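Local coordinates for protein PmoF1 (Methylocystis sp. ATCC 49242, PDB 6P1E) that probably serves as a copper chaperone, binding copper(II) through its PCu(A)C domain, two copies of which share the metal in a dimer, at residues L10-W16 against F29-N35; D41-K47 against T104-A110; F51-H57 against Y85-A91; V97-M103 against V114-D120. All coordinates share one frame; numbering follows the deposited sequence.

Contact 1: residues L10-W16 against F29-N35. With CU (copper (II) ion), chain F; CU (copper (II) ion), chain E.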
# COMPACT_ATOMS: atom_id res chain seq x y z
N LEU B 10 2.32 -14.23 -11.54
CA LEU B 10 1.91 -13.34 -10.46
C LEU B 10 3.00 -12.32 -10.17
O LEU B 10 4.19 -12.58 -10.35
CB LEU B 10 1.61 -14.12 -9.18
CG LEU B 10 0.69 -15.34 -9.29
CD1 LEU B 10 0.50 -15.97 -7.91
CD2 LEU B 10 -0.64 -14.95 -9.89
N LYS B 11 2.58 -11.14 -9.71
CA LYS B 11 3.51 -10.14 -9.22
C LYS B 11 3.06 -9.70 -7.85
O LYS B 11 1.90 -9.31 -7.66
CB LYS B 11 3.59 -8.94 -10.16
CG LYS B 11 4.08 -9.27 -11.56
CD LYS B 11 4.62 -8.03 -12.27
CE LYS B 11 5.09 -8.36 -13.68
NZ LYS B 11 5.48 -7.15 -14.44
N VAL B 12 3.97 -9.78 -6.88
CA VAL B 12 3.70 -9.31 -5.53
C VAL B 12 4.42 -7.98 -5.40
O VAL B 12 5.65 -7.92 -5.40
CB VAL B 12 4.20 -10.30 -4.47
CG1 VAL B 12 3.95 -9.76 -3.06
CG2 VAL B 12 3.54 -11.65 -4.65
N GLU B 13 3.64 -6.91 -5.25
CA GLU B 13 4.19 -5.57 -5.30
C GLU B 13 4.12 -4.91 -3.94
O GLU B 13 3.12 -4.98 -3.23
CB GLU B 13 3.45 -4.74 -6.36
CG GLU B 13 3.58 -5.33 -7.76
CD GLU B 13 2.91 -4.50 -8.84
OE1 GLU B 13 2.46 -3.38 -8.54
OE2 GLU B 13 2.83 -4.97 -9.99
N HIS B 14 5.25 -4.30 -3.59
CA HIS B 14 5.42 -3.53 -2.37
C HIS B 14 4.83 -4.20 -1.13
O HIS B 14 3.99 -3.62 -0.43
CB HIS B 14 4.84 -2.14 -2.52
CG HIS B 14 5.44 -1.16 -1.57
ND1 HIS B 14 5.11 -1.13 -0.24
CD2 HIS B 14 6.41 -0.23 -1.74
CE1 HIS B 14 5.82 -0.20 0.37
NE2 HIS B 14 6.62 0.36 -0.52
N PRO B 15 5.26 -5.44 -0.85
CA PRO B 15 4.85 -6.08 0.40
C PRO B 15 5.31 -5.28 1.61
O PRO B 15 6.45 -4.81 1.64
CB PRO B 15 5.55 -7.44 0.34
CG PRO B 15 6.74 -7.20 -0.52
CD PRO B 15 6.30 -6.21 -1.55
N TRP B 16 4.43 -5.12 2.58
CA TRP B 16 4.76 -4.37 3.78
C TRP B 16 3.92 -4.83 4.95
O TRP B 16 2.94 -5.54 4.79
CB TRP B 16 4.58 -2.86 3.56
CG TRP B 16 3.15 -2.41 3.34
CD1 TRP B 16 2.38 -2.61 2.23
CD2 TRP B 16 2.35 -1.64 4.24
NE1 TRP B 16 1.15 -2.03 2.39
CE2 TRP B 16 1.11 -1.42 3.63
CE3 TRP B 16 2.57 -1.11 5.52
CZ2 TRP B 16 0.08 -0.71 4.24
CZ3 TRP B 16 1.55 -0.41 6.13
CH2 TRP B 16 0.32 -0.21 5.49
N PHE B 29 0.11 -7.89 7.68
CA PHE B 29 0.89 -7.89 6.44
C PHE B 29 0.00 -7.52 5.26
O PHE B 29 -1.12 -8.01 5.14
CB PHE B 29 1.54 -9.25 6.20
CG PHE B 29 2.10 -9.42 4.81
CD1 PHE B 29 3.37 -8.98 4.50
CD2 PHE B 29 1.35 -10.04 3.82
CE1 PHE B 29 3.89 -9.14 3.23
CE2 PHE B 29 1.86 -10.20 2.55
CZ PHE B 29 3.13 -9.75 2.25
N TYR B 30 0.56 -6.67 4.40
CA TYR B 30 -0.17 -6.06 3.30
C TYR B 30 0.67 -6.13 2.03
O TYR B 30 1.89 -6.23 2.09
CB TYR B 30 -0.49 -4.60 3.62
CG TYR B 30 -1.24 -4.39 4.92
CD1 TYR B 30 -2.53 -4.87 5.09
CD2 TYR B 30 -0.66 -3.68 5.97
CE1 TYR B 30 -3.21 -4.68 6.27
CE2 TYR B 30 -1.34 -3.48 7.15
CZ TYR B 30 -2.62 -3.98 7.29
OH TYR B 30 -3.30 -3.77 8.47
N ALA B 31 0.00 -6.09 0.88
CA ALA B 31 0.68 -6.18 -0.40
C ALA B 31 -0.32 -5.95 -1.52
O ALA B 31 -1.53 -5.90 -1.28
CB ALA B 31 1.35 -7.53 -0.58
N PHE B 32 0.19 -5.76 -2.73
CA PHE B 32 -0.63 -5.72 -3.92
C PHE B 32 -0.25 -6.92 -4.78
O PHE B 32 0.90 -7.05 -5.19
CB PHE B 32 -0.43 -4.41 -4.67
CG PHE B 32 -0.54 -3.20 -3.80
CD1 PHE B 32 -1.74 -2.54 -3.66
CD2 PHE B 32 0.56 -2.73 -3.09
CE1 PHE B 32 -1.85 -1.42 -2.85
CE2 PHE B 32 0.46 -1.62 -2.28
CZ PHE B 32 -0.75 -0.96 -2.16
N ILE B 33 -1.22 -7.78 -5.07
CA ILE B 33 -0.93 -8.99 -5.82
C ILE B 33 -1.65 -8.93 -7.16
O ILE B 33 -2.88 -8.87 -7.22
CB ILE B 33 -1.33 -10.26 -5.04
CG1 ILE B 33 -0.65 -10.25 -3.67
CG2 ILE B 33 -0.93 -11.51 -5.82
CD1 ILE B 33 -1.08 -11.38 -2.75
N HIS B 34 -0.86 -8.95 -8.22
CA HIS B 34 -1.35 -8.88 -9.59
C HIS B 34 -1.27 -10.26 -10.21
O HIS B 34 -0.20 -10.88 -10.22
CB HIS B 34 -0.53 -7.89 -10.41
CG HIS B 34 -0.64 -6.47 -9.94
ND1 HIS B 34 -1.25 -5.48 -10.68
CD2 HIS B 34 -0.21 -5.87 -8.80
CE1 HIS B 34 -1.19 -4.34 -10.02
NE2 HIS B 34 -0.57 -4.55 -8.88
N ASN B 35 -2.39 -10.75 -10.73
CA ASN B 35 -2.40 -11.98 -11.50
C ASN B 35 -2.47 -11.64 -12.98
O ASN B 35 -3.53 -11.29 -13.50
CB ASN B 35 -3.57 -12.87 -11.10
CG ASN B 35 -3.52 -14.23 -11.77
OD1 ASN B 35 -2.69 -14.47 -12.65
ND2 ASN B 35 -4.41 -15.13 -11.37
CU CU F . -0.19 -2.97 -7.73
CU CU E . 7.98 1.67 0.23
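The carboxylate of E13 lies stacked over one face of the H34 imidazole, the two planes 17° apart, with E13 OE2 3.4 Å from H34 CD2. H34 NE2 binds a copper(II) ion at 2.0 Å, and E13 OE1, 2.8 Å from that ion, is a more distant member of the same site. H14 of the second subunit supplies another nitrogen to this copper; reciprocally, NE2 of H14 in this chain holds the other ion at 2.0 Å together with H34 of the second subunit. The E13 side chain leaves the strand with CG opposite its own carbonyl carbon (chi1 -61°) and then runs extended, which carries the carboxylate across to the ring.

Backbone pairing positions this first shell. K11 with H34 and E13 with F32 are doubly hydrogen-bonded antiparallel pairs, so metal ligand and carboxylate emerge on one sheet face. The F32 ring has E13 O at its edge, 3.4 Å from CD2, and stacks on H14 of the second subunit. Past the corner at H14 a beta bulge shifts the register by one and leads to the W16-Y30 pair, where Y30 CB lies over the indole, 3.6 Å from the centroid of its five-membered ring. Replacing W16 by alanine would probably strip Y30 CB and CD2 of the cover the indole gives them and, if both chains carried it, leave F32 without its edge-to-face partner, W16 of the second subunit. Because each copper is shared by histidines of both chains, the metal itself joins the subunits, and the nearby carboxylate probably offsets some of its charge.

Contact 2: residues D41-K47 against T104-A110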
# COMPACT_ATOMS: atom_id res chain seq x y z
N ASP B 41 -5.40 -18.27 -9.28
CA ASP B 41 -4.51 -18.81 -8.26
C ASP B 41 -5.02 -18.39 -6.89
O ASP B 41 -6.05 -17.72 -6.79
CB ASP B 41 -3.07 -18.32 -8.48
CG ASP B 41 -2.03 -19.31 -7.97
OD1 ASP B 41 -2.34 -20.10 -7.05
OD2 ASP B 41 -0.89 -19.30 -8.49
N LYS B 42 -4.32 -18.81 -5.84
CA LYS B 42 -4.72 -18.48 -4.48
C LYS B 42 -3.49 -18.33 -3.60
O LYS B 42 -2.55 -19.11 -3.72
CB LYS B 42 -5.61 -19.57 -3.89
CG LYS B 42 -6.87 -19.89 -4.67
CD LYS B 42 -7.68 -20.95 -3.93
CE LYS B 42 -8.87 -21.43 -4.75
NZ LYS B 42 -9.63 -22.50 -4.04
N LEU B 43 -3.49 -17.34 -2.72
CA LEU B 43 -2.53 -17.31 -1.63
C LEU B 43 -3.09 -18.18 -0.52
O LEU B 43 -4.11 -17.85 0.09
CB LEU B 43 -2.27 -15.88 -1.14
CG LEU B 43 -1.31 -15.76 0.05
CD1 LEU B 43 0.09 -16.19 -0.34
CD2 LEU B 43 -1.31 -14.33 0.58
N VAL B 44 -2.44 -19.31 -0.26
CA VAL B 44 -2.98 -20.31 0.66
C VAL B 44 -2.23 -20.38 1.99
O VAL B 44 -2.78 -20.83 2.99
CB VAL B 44 -2.98 -21.72 0.02
CG1 VAL B 44 -3.90 -21.74 -1.20
CG2 VAL B 44 -1.57 -22.15 -0.36
N ALA B 45 -0.98 -19.94 2.00
CA ALA B 45 -0.19 -19.98 3.22
C ALA B 45 0.93 -18.95 3.22
O ALA B 45 1.39 -18.50 2.17
CB ALA B 45 0.40 -21.38 3.42
N VAL B 46 1.34 -18.57 4.43
CA VAL B 46 2.47 -17.67 4.62
C VAL B 46 3.36 -18.24 5.72
O VAL B 46 2.87 -18.63 6.78
CB VAL B 46 2.00 -16.25 5.01
CG1 VAL B 46 3.18 -15.36 5.40
CG2 VAL B 46 1.21 -15.62 3.87
N LYS B 47 4.65 -18.31 5.44
CA LYS B 47 5.62 -18.80 6.41
C LYS B 47 6.57 -17.68 6.82
O LYS B 47 7.10 -16.97 5.97
CB LYS B 47 6.41 -19.98 5.83
CG LYS B 47 5.54 -21.19 5.51
CD LYS B 47 6.37 -22.37 5.02
CE LYS B 47 6.91 -22.14 3.62
NZ LYS B 47 7.69 -23.31 3.13
N THR B 104 7.82 -16.19 3.33
CA THR B 104 7.59 -17.01 2.16
C THR B 104 6.09 -17.05 1.90
O THR B 104 5.32 -17.47 2.76
CB THR B 104 8.13 -18.44 2.33
OG1 THR B 104 9.52 -18.40 2.65
CG2 THR B 104 7.92 -19.25 1.06
N LEU B 105 5.69 -16.59 0.72
CA LEU B 105 4.30 -16.68 0.31
C LEU B 105 4.12 -17.96 -0.49
O LEU B 105 4.95 -18.28 -1.34
CB LEU B 105 3.89 -15.46 -0.53
CG LEU B 105 4.19 -14.09 0.07
CD1 LEU B 105 3.74 -12.99 -0.88
CD2 LEU B 105 3.53 -13.93 1.43
N VAL B 106 3.05 -18.68 -0.20
CA VAL B 106 2.77 -19.95 -0.87
C VAL B 106 1.49 -19.82 -1.68
O VAL B 106 0.41 -19.62 -1.12
CB VAL B 106 2.64 -21.10 0.14
CG1 VAL B 106 2.49 -22.43 -0.58
CG2 VAL B 106 3.84 -21.14 1.08
N PHE B 107 1.63 -19.93 -2.99
CA PHE B 107 0.50 -19.88 -3.90
C PHE B 107 0.17 -21.30 -4.37
O PHE B 107 1.07 -22.10 -4.61
CB PHE B 107 0.81 -18.98 -5.10
CG PHE B 107 1.06 -17.55 -4.72
CD1 PHE B 107 0.01 -16.66 -4.55
CD2 PHE B 107 2.36 -17.09 -4.51
CE1 PHE B 107 0.24 -15.34 -4.19
CE2 PHE B 107 2.59 -15.78 -4.15
CZ PHE B 107 1.54 -14.90 -3.99
N GLU B 108 -1.13 -21.60 -4.48
CA GLU B 108 -1.57 -22.95 -4.81
C GLU B 108 -0.95 -23.47 -6.11
O GLU B 108 -0.52 -24.62 -6.17
CB GLU B 108 -3.09 -23.02 -4.91
CG GLU B 108 -3.61 -24.44 -5.19
CD GLU B 108 -5.12 -24.52 -5.24
OE1 GLU B 108 -5.77 -23.53 -5.62
OE2 GLU B 108 -5.66 -25.60 -4.89
N LYS B 109 -0.93 -22.63 -7.13
CA LYS B 109 -0.43 -23.03 -8.45
C LYS B 109 1.00 -22.54 -8.71
O LYS B 109 1.85 -23.31 -9.17
CB LYS B 109 -1.35 -22.49 -9.55
CG LYS B 109 -2.81 -22.89 -9.41
CD LYS B 109 -3.01 -24.39 -9.55
CE LYS B 109 -4.48 -24.76 -9.43
NZ LYS B 109 -4.71 -26.23 -9.59
N ALA B 110 1.27 -21.28 -8.40
CA ALA B 110 2.55 -20.66 -8.75
C ALA B 110 3.70 -21.11 -7.85
O ALA B 110 4.87 -20.94 -8.20
CB ALA B 110 2.42 -19.14 -8.69
O HOH W 1 10.12 -17.66 5.88
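L43-F107, A45-V106, V46-L105 and K47-T104 pair in antiparallel register, the strand axes 4.8 Å apart at closest approach, with the register slipping by one after L43. The slip lets V106 O accept a bond from V44 N at 3.0 Å and a weak one from A45 N. Buried side chains meet on the face of L43, V46, L105 and F107: L43 CD1 sits over the F107 ring, 4.2 Å from its centroid and displaced toward the rim, while V46 and L105 lie alongside each other.

V44 and A45 facing V106 together make a classic beta bulge, here joining strands far apart in sequence within the beta-sheet fold of this PCu(A)C domain.

Where strand 104-107 ends, D41 holds the following turn. Its OD1 takes K42 N and K109 N from opposite faces of the carboxylate plane, the latter at 2.9 Å, and its OD2 uses the syn lone pair for A110 N, also at 2.9 Å. Three backbone N-H groups thus fix the rotation of this buried carboxylate. CG lies roughly opposite the backbone N (chi1 -152°), which swings the group across to the turn. K42 runs beside E108, its CD 3.6 Å from E108 OE1, although their charged ends stay beyond salt-bridge distance. At the other end K47 lies along T104, its CE 4.0 Å from T104 CG2, and its NZ forms a salt bridge with E112.

Contact 3: residues F51-H57 against Y85-A91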
# COMPACT_ATOMS: atom_id res chain seq x y z
N PHE B 51 7.84 -14.74 13.51
CA PHE B 51 6.54 -14.79 14.17
C PHE B 51 6.15 -16.24 14.42
O PHE B 51 6.65 -17.15 13.75
CB PHE B 51 5.47 -14.08 13.33
CG PHE B 51 5.54 -12.58 13.38
CD1 PHE B 51 4.69 -11.86 14.20
CD2 PHE B 51 6.46 -11.89 12.61
CE1 PHE B 51 4.75 -10.48 14.25
CE2 PHE B 51 6.53 -10.51 12.66
CZ PHE B 51 5.67 -9.81 13.48
N GLY B 52 5.26 -16.46 15.37
CA GLY B 52 4.82 -17.80 15.71
C GLY B 52 4.07 -18.48 14.57
O GLY B 52 4.27 -19.66 14.30
N SER B 53 3.19 -17.72 13.93
CA SER B 53 2.36 -18.24 12.84
C SER B 53 1.81 -17.09 12.02
O SER B 53 1.86 -15.93 12.44
CB SER B 53 1.21 -19.08 13.39
OG SER B 53 0.29 -18.29 14.13
N ALA B 54 1.27 -17.42 10.85
CA ALA B 54 0.63 -16.45 9.97
C ALA B 54 -0.73 -16.97 9.54
O ALA B 54 -0.86 -18.12 9.11
CB ALA B 54 1.50 -16.17 8.77
N VAL B 55 -1.75 -16.13 9.67
CA VAL B 55 -3.12 -16.50 9.34
C VAL B 55 -3.65 -15.57 8.25
O VAL B 55 -3.69 -14.35 8.42
CB VAL B 55 -4.04 -16.43 10.57
CG1 VAL B 55 -5.49 -16.72 10.19
CG2 VAL B 55 -3.57 -17.42 11.63
N ILE B 56 -4.07 -16.16 7.13
CA ILE B 56 -4.58 -15.37 6.02
C ILE B 56 -6.05 -15.05 6.24
O ILE B 56 -6.86 -15.93 6.55
CB ILE B 56 -4.40 -16.11 4.68
CG1 ILE B 56 -2.95 -16.59 4.54
CG2 ILE B 56 -4.79 -15.21 3.52
CD1 ILE B 56 -2.69 -17.43 3.31
N HIS B 57 -6.39 -13.78 6.05
CA HIS B 57 -7.77 -13.31 6.16
C HIS B 57 -8.13 -12.70 4.82
O HIS B 57 -8.10 -11.48 4.65
CB HIS B 57 -7.91 -12.30 7.29
CG HIS B 57 -7.67 -12.88 8.65
ND1 HIS B 57 -8.56 -13.72 9.28
CD2 HIS B 57 -6.63 -12.73 9.51
CE1 HIS B 57 -8.09 -14.06 10.46
NE2 HIS B 57 -6.91 -13.48 10.62
N TYR B 85 -5.98 -9.18 4.49
CA TYR B 85 -4.63 -9.05 4.99
C TYR B 85 -4.17 -10.38 5.57
O TYR B 85 -4.97 -11.32 5.67
CB TYR B 85 -4.54 -7.95 6.06
CG TYR B 85 -5.12 -8.35 7.40
CD1 TYR B 85 -4.29 -8.61 8.49
CD2 TYR B 85 -6.49 -8.49 7.57
CE1 TYR B 85 -4.82 -8.98 9.71
CE2 TYR B 85 -7.02 -8.87 8.79
CZ TYR B 85 -6.18 -9.10 9.85
OH TYR B 85 -6.71 -9.47 11.07
N VAL B 86 -2.90 -10.46 5.94
CA VAL B 86 -2.37 -11.62 6.64
C VAL B 86 -1.99 -11.20 8.05
O VAL B 86 -1.22 -10.26 8.24
CB VAL B 86 -1.15 -12.22 5.92
CG1 VAL B 86 -0.62 -13.44 6.68
CG2 VAL B 86 -1.51 -12.58 4.49
N ALA B 87 -2.55 -11.89 9.04
CA ALA B 87 -2.22 -11.64 10.43
C ALA B 87 -0.95 -12.38 10.80
O ALA B 87 -0.84 -13.58 10.57
CB ALA B 87 -3.36 -12.05 11.34
N LEU B 88 0.01 -11.65 11.36
CA LEU B 88 1.26 -12.23 11.86
C LEU B 88 1.20 -12.24 13.38
O LEU B 88 1.22 -11.19 14.01
CB LEU B 88 2.47 -11.44 11.36
CG LEU B 88 2.58 -11.26 9.85
CD1 LEU B 88 3.85 -10.49 9.50
CD2 LEU B 88 2.56 -12.60 9.12
N LEU B 89 1.11 -13.43 13.97
CA LEU B 89 0.89 -13.56 15.41
C LEU B 89 2.18 -13.94 16.16
O LEU B 89 3.03 -14.64 15.62
CB LEU B 89 -0.21 -14.59 15.66
CG LEU B 89 -1.48 -14.45 14.81
CD1 LEU B 89 -2.44 -15.59 15.09
CD2 LEU B 89 -2.13 -13.11 15.09
N ASP B 90 2.29 -13.47 17.40
CA ASP B 90 3.37 -13.86 18.30
C ASP B 90 4.78 -13.54 17.80
O ASP B 90 5.59 -14.44 17.57
CB ASP B 90 3.28 -15.36 18.59
CG ASP B 90 1.95 -15.77 19.18
OD1 ASP B 90 1.39 -15.00 19.99
OD2 ASP B 90 1.45 -16.86 18.83
N ALA B 91 5.06 -12.25 17.60
CA ALA B 91 6.41 -11.77 17.35
C ALA B 91 7.42 -12.33 18.36
O ALA B 91 7.16 -12.34 19.56
CB ALA B 91 6.44 -10.25 17.38
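F51 has more surface buried here than any other residue of the two segments. Its side chain crosses that of L88 at about a right angle: L88 CB stands over one face of the ring, 3.8 Å from the ring centroid, while L89 O lies at the edge, near the ring plane. A91 CB lies on the other side of that plane, 3.6 Å from F51 CE1. The ring reaches this place with CG opposite its own carbonyl carbon (chi1 -76°), and L101 and L95 pack against it from outside the pair. An alanine in place of F51 would probably open a gap beside L88 CB and A91 CB, leaving both without the ring they rest on.

Next to F51 the antiparallel pairing is broken by a classic beta bulge, in which G52 and S53 both face L89. G52 N donates to L89 O at 2.9 Å, and L89 N returns a bond to S53 O. Beyond it, strand 53-57 pairs regularly with strand 85-91, which on its other edge pairs with strand 27-35.

H57 and Y85 dominate the far end. Their side chains run side by side in the same direction, the ring planes 26° apart but slid so that they barely overlap, and H57 CD2 comes 3.6 Å from Y85 OH. A87 CB meets the edge of the imidazole, 3.8 Å from H57 CD2. A hydrogen bond from ND1 to L65 O fixes the turn of that ring, and H57 N bonds Y85 O at 2.9 Å.

Contact 4: residues V97-M103 against V114-D120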
# COMPACT_ATOMS: atom_id res chain seq x y z
N VAL B 97 11.83 -0.49 12.33
CA VAL B 97 11.48 -0.15 10.95
C VAL B 97 12.59 -0.46 9.94
O VAL B 97 12.31 -0.99 8.87
CB VAL B 97 11.13 1.35 10.85
CG1 VAL B 97 11.14 1.84 9.39
CG2 VAL B 97 9.79 1.59 11.46
N GLY B 98 13.82 -0.12 10.29
CA GLY B 98 14.94 -0.28 9.37
C GLY B 98 15.14 -1.74 9.01
O GLY B 98 15.78 -2.06 8.01
N TRP B 99 14.59 -2.62 9.84
CA TRP B 99 14.71 -4.05 9.61
C TRP B 99 13.72 -4.39 8.52
O TRP B 99 12.76 -3.67 8.30
CB TRP B 99 14.38 -4.86 10.87
CG TRP B 99 15.18 -4.54 12.08
CD1 TRP B 99 16.18 -3.61 12.20
CD2 TRP B 99 15.03 -5.13 13.38
NE1 TRP B 99 16.66 -3.60 13.48
CE2 TRP B 99 15.98 -4.53 14.23
CE3 TRP B 99 14.20 -6.12 13.90
CZ2 TRP B 99 16.11 -4.87 15.57
CZ3 TRP B 99 14.33 -6.47 15.23
CH2 TRP B 99 15.27 -5.85 16.05
N GLY B 100 13.97 -5.49 7.81
CA GLY B 100 13.00 -5.99 6.85
C GLY B 100 12.49 -7.26 7.48
O GLY B 100 12.98 -7.66 8.54
N LEU B 101 11.50 -7.89 6.87
CA LEU B 101 11.00 -9.15 7.40
C LEU B 101 10.92 -10.15 6.26
O LEU B 101 10.17 -9.96 5.30
CB LEU B 101 9.62 -8.98 8.05
CG LEU B 101 9.08 -10.28 8.67
CD1 LEU B 101 9.88 -10.65 9.91
CD2 LEU B 101 7.60 -10.16 9.00
N GLU B 102 11.71 -11.21 6.37
CA GLU B 102 11.69 -12.26 5.37
C GLU B 102 10.47 -13.13 5.58
O GLU B 102 10.17 -13.54 6.69
CB GLU B 102 12.96 -13.11 5.45
CG GLU B 102 13.02 -14.21 4.40
CD GLU B 102 14.37 -14.90 4.35
OE1 GLU B 102 14.65 -15.73 5.25
OE2 GLU B 102 15.15 -14.61 3.42
N MET B 103 9.76 -13.39 4.48
CA MET B 103 8.56 -14.21 4.51
C MET B 103 8.54 -15.07 3.26
O MET B 103 9.15 -14.72 2.25
CB MET B 103 7.30 -13.35 4.56
CG MET B 103 7.29 -12.27 5.64
SD MET B 103 5.93 -11.10 5.42
CE MET B 103 4.51 -12.19 5.51
N VAL B 114 10.03 -16.22 -1.87
CA VAL B 114 10.57 -15.56 -0.69
C VAL B 114 10.61 -14.06 -0.94
O VAL B 114 11.11 -13.61 -1.97
CB VAL B 114 11.97 -16.08 -0.33
CG1 VAL B 114 12.54 -15.32 0.87
CG2 VAL B 114 11.93 -17.57 -0.04
N ILE B 115 10.11 -13.30 0.03
CA ILE B 115 10.05 -11.85 -0.09
C ILE B 115 10.67 -11.20 1.13
O ILE B 115 10.86 -11.85 2.17
CB ILE B 115 8.60 -11.35 -0.24
CG1 ILE B 115 7.78 -11.65 1.03
CG2 ILE B 115 7.95 -12.00 -1.46
CD1 ILE B 115 6.42 -11.00 1.04
N ASP B 116 10.99 -9.92 1.00
CA ASP B 116 11.43 -9.11 2.12
C ASP B 116 10.41 -7.99 2.29
O ASP B 116 10.33 -7.08 1.46
CB ASP B 116 12.84 -8.56 1.88
CG ASP B 116 13.37 -7.78 3.06
OD1 ASP B 116 12.97 -8.08 4.21
OD2 ASP B 116 14.20 -6.87 2.85
N ALA B 117 9.62 -8.07 3.35
CA ALA B 117 8.57 -7.10 3.59
C ALA B 117 9.12 -5.90 4.33
O ALA B 117 9.88 -6.04 5.29
CB ALA B 117 7.42 -7.73 4.36
N ALA B 118 8.75 -4.71 3.88
CA ALA B 118 9.19 -3.50 4.53
C ALA B 118 8.31 -3.21 5.75
O ALA B 118 7.12 -3.56 5.75
CB ALA B 118 9.18 -2.37 3.54
N ILE B 119 8.88 -2.61 6.79
CA ILE B 119 8.17 -2.46 8.06
C ILE B 119 7.73 -1.04 8.40
O ILE B 119 8.55 -0.12 8.44
CB ILE B 119 9.05 -3.00 9.22
CG1 ILE B 119 9.36 -4.48 8.98
CG2 ILE B 119 8.37 -2.80 10.57
CD1 ILE B 119 10.36 -5.06 9.95
N ASP B 120 6.43 -0.88 8.61
CA ASP B 120 5.82 0.35 9.12
C ASP B 120 5.60 0.23 10.64
O ASP B 120 4.77 -0.57 11.05
CB ASP B 120 4.48 0.63 8.43
CG ASP B 120 4.00 2.05 8.61
OD1 ASP B 120 4.85 2.96 8.75
OD2 ASP B 120 2.77 2.27 8.58
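M103 and I115 mark the tightly packed part of this contact. As a hydrogen-bonded antiparallel pair they exchange two backbone bonds, I115 N to M103 O being the shorter at 2.8 Å, and on the buried face M103 CB lies 3.9 Å from I115 CG1. With CG opposite its carbonyl carbon (chi1 -50°) the methionine brings SD within 3.8 Å of A117 CB, A117 being doubly bonded to L101. F29 closes over M103, I115 and A117 from strand 27-35, so this face belongs to the interior.

The opposite face is exposed and more loosely held. E102 crosses V114 obliquely, offering methylene and carboxylate to V114 CG1, with OE2 at 3.7 Å. The D116 carboxylate reaches toward the neighbouring strand, OD1 coming 3.0 Å from L101 N, but the angle is too poor for a hydrogen bond; L101 N bonds A117 O instead.

Toward the start of segment 97-103 the regular pairing gives way to a loop, and I119 does the packing. Its CD1 presses against W99 O at 3.2 Å and also meets W99 CB, while its carbonyl O lies 3.4 Å from the poorly ordered V97 CG1. D120 points away from this loop, and its OD2 forms a salt bridge with R18. The paired part belongs to the beta hairpin of strands 100-107 and 111-120, whose second strand runs parallel to strand 10-18, the strand that carries copper ligands.

In the fold
The four contacts are parts of one mixed sheet that shares an apolar interior. Contact 1 holds the copper ligands; its centre lies about 12 Å from that of contact 2 and about 13 Å from that of contact 4. L10 CD1 reaches F107 CD1 of contact 2 at 3.5 Å, and F29 CD1 reaches M103 SD of contact 4 at 3.5 Å. Strand 100-107 serves contacts 2 and 4, joined also by V46 CG1 and M103 CE at 3.4 Å. Contact 3 meets contact 4 through L88 CD1 and L101 CD2, 3.8 Å apart. The F107 side chain is about 13 Å from a copper, that of D120 about 9 Å, and contacts 1 and 4 both touch the second subunit.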